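Local coordinates for YueI protein (PDB 2OHW) that is of unknown function but belongs to the DUF1694 family, with a mixed beta sheet and several helices in one compact chain, at residues 30-34 / 35-39. Residues are numbered along the deposited sequence; the frame is centred on the assembly and turned at random.
Sequences LGSLR and ERVVL
With chi1 of Val-37 at 178°, its CG1 stands opposite the backbone N while CG2 swings beside that N and back over the turn, 3.5 Å from the carbonyl O of Leu-33. Ser-32, its OG likewise turned from its own N (chi1 -179°), meets the flank of Arg-36, OG to CB 3.6 Å, and lies near the same Val-37 methyl. Two backbone hydrogen bonds close the turn: Arg-36 N to Leu-33 O, 3.0 Å, and Val-37 N to Arg-34 O, 3.1 Å, with an N-H...O angle of 163°. These i to i+3 bonds mark a short 3-10 turn, which joins the loop after helix 22-28 to edge strand 37-42 of the mixed sheet. A water gives one proton to Arg-34 O (2.9 Å) and another to Val-37 O (2.7 Å), bridging the turn to the start of the strand; it also lies in the plane of the Arg-34 guanidinium, at its edge. That guanidinium is held from elsewhere, NE by Met-15 O and NH1 by Arg-116 O. Leu-33 and Glu-35 run side by side, pointing the same way, Leu-33 CD1 4.1 Å from Glu-35 OE2, and the same OE2 forms a salt bridge with Arg-36 NH1 at 2.6 Å, though its hydrogen-bond geometry is weak. Leu-33 also packs on helix 22-28, while Val-37 touches Val-107 of the neighbouring strand 104-110.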
loop_
_atom_site.group_PDB
_atom_site.type_symbol
_atom_site.label_atom_id
_atom_site.label_comp_id
_atom_site.label_asym_id
_atom_site.label_seq_id
_atom_site.Cartn_x
_atom_site.Cartn_y
_atom_site.Cartn_z
ATOM N N LEU A 30 3.850 0.489 -5.931
ATOM C CA LEU A 30 3.158 1.503 -6.746
ATOM C C LEU A 30 4.029 2.731 -6.997
ATOM O O LEU A 30 3.538 3.867 -7.039
ATOM C CB LEU A 30 1.819 1.905 -6.101
ATOM C CG LEU A 30 0.786 0.783 -5.949
ATOM C CD1 LEU A 30 -0.429 1.265 -5.145
ATOM C CD2 LEU A 30 0.359 0.263 -7.308
ATOM N N GLY A 31 5.322 2.475 -7.176
ATOM C CA GLY A 31 6.293 3.510 -7.528
ATOM C C GLY A 31 7.141 3.999 -6.372
ATOM O O GLY A 31 8.138 4.688 -6.602
ATOM N N SER A 32 6.763 3.653 -5.136
ATOM C CA SER A 32 7.508 4.093 -3.951
ATOM C C SER A 32 8.647 3.152 -3.582
ATOM O O SER A 32 8.602 1.946 -3.865
ATOM C CB SER A 32 6.569 4.221 -2.745
ATOM O OG SER A 32 7.285 4.665 -1.594
ATOM N N LEU A 33 9.684 3.705 -2.951
ATOM C CA LEU A 33 10.724 2.873 -2.345
ATOM C C LEU A 33 10.230 2.313 -1.008
ATOM O O LEU A 33 9.441 2.949 -0.308
ATOM C CB LEU A 33 12.014 3.688 -2.121
ATOM C CG LEU A 33 12.805 4.138 -3.362
ATOM C CD1 LEU A 33 14.084 4.875 -2.974
ATOM C CD2 LEU A 33 13.115 2.964 -4.269
ATOM N N ARG A 34 10.724 1.137 -0.631
ATOM C CA ARG A 34 10.289 0.533 0.632
ATOM C C ARG A 34 10.536 1.464 1.828
ATOM O O ARG A 34 9.740 1.501 2.778
ATOM C CB ARG A 34 10.992 -0.806 0.845
ATOM C CG ARG A 34 10.732 -1.450 2.188
ATOM C CD ARG A 34 9.269 -1.853 2.360
ATOM N NE ARG A 34 9.055 -2.537 3.637
ATOM C CZ ARG A 34 8.994 -1.914 4.806
ATOM N NH1 ARG A 34 8.786 -2.617 5.916
ATOM N NH2 ARG A 34 9.134 -0.589 4.868
ATOM N N GLU A 35 11.639 2.217 1.793
ATOM C CA GLU A 35 11.976 3.083 2.919
ATOM C C GLU A 35 10.952 4.198 3.150
ATOM O O GLU A 35 10.945 4.801 4.222
ATOM C CB GLU A 35 13.384 3.694 2.747
ATOM C CG GLU A 35 13.502 4.700 1.627
ATOM C CD GLU A 35 14.924 5.202 1.429
ATOM O OE1 GLU A 35 15.860 4.572 1.958
ATOM O OE2 GLU A 35 15.090 6.224 0.734
ATOM N N ARG A 36 10.114 4.473 2.146
ATOM C CA ARG A 36 9.116 5.537 2.268
ATOM C C ARG A 36 7.706 5.022 2.619
ATOM O O ARG A 36 6.786 5.807 2.881
ATOM C CB ARG A 36 9.106 6.381 0.991
ATOM C CG ARG A 36 10.509 7.004 0.658
ATOM C CD ARG A 36 10.388 8.385 0.068
ATOM N NE ARG A 36 11.605 8.975 -0.528
ATOM C CZ ARG A 36 12.882 8.789 -0.173
ATOM N NH1 ARG A 36 13.233 8.006 0.838
ATOM N NH2 ARG A 36 13.839 9.422 -0.851
ATOM N N VAL A 37 7.540 3.706 2.656
ATOM C CA VAL A 37 6.211 3.145 2.853
ATOM C C VAL A 37 5.804 3.218 4.321
ATOM O O VAL A 37 6.551 2.780 5.208
ATOM C CB VAL A 37 6.121 1.699 2.332
ATOM C CG1 VAL A 37 4.740 1.126 2.606
ATOM C CG2 VAL A 37 6.434 1.645 0.821
ATOM N N VAL A 38 4.609 3.759 4.558
ATOM C CA VAL A 38 4.001 3.834 5.875
ATOM C C VAL A 38 3.020 2.676 6.092
ATOM O O VAL A 38 2.962 2.108 7.178
ATOM C CB VAL A 38 3.266 5.195 6.049
ATOM C CG1 VAL A 38 2.481 5.237 7.341
ATOM C CG2 VAL A 38 4.277 6.348 6.007
ATOM N N LEU A 39 2.258 2.315 5.061
ATOM C CA LEU A 39 1.291 1.226 5.167
ATOM C C LEU A 39 0.945 0.770 3.763
ATOM O O LEU A 39 0.890 1.576 2.828
ATOM C CB LEU A 39 0.029 1.684 5.897
ATOM C CG LEU A 39 -0.951 0.613 6.423
ATOM C CD1 LEU A 39 -0.431 0.003 7.737
ATOM C CD2 LEU A 39 -2.274 1.290 6.680
HETATM O O HOH W 1 9.195 2.448 5.511
#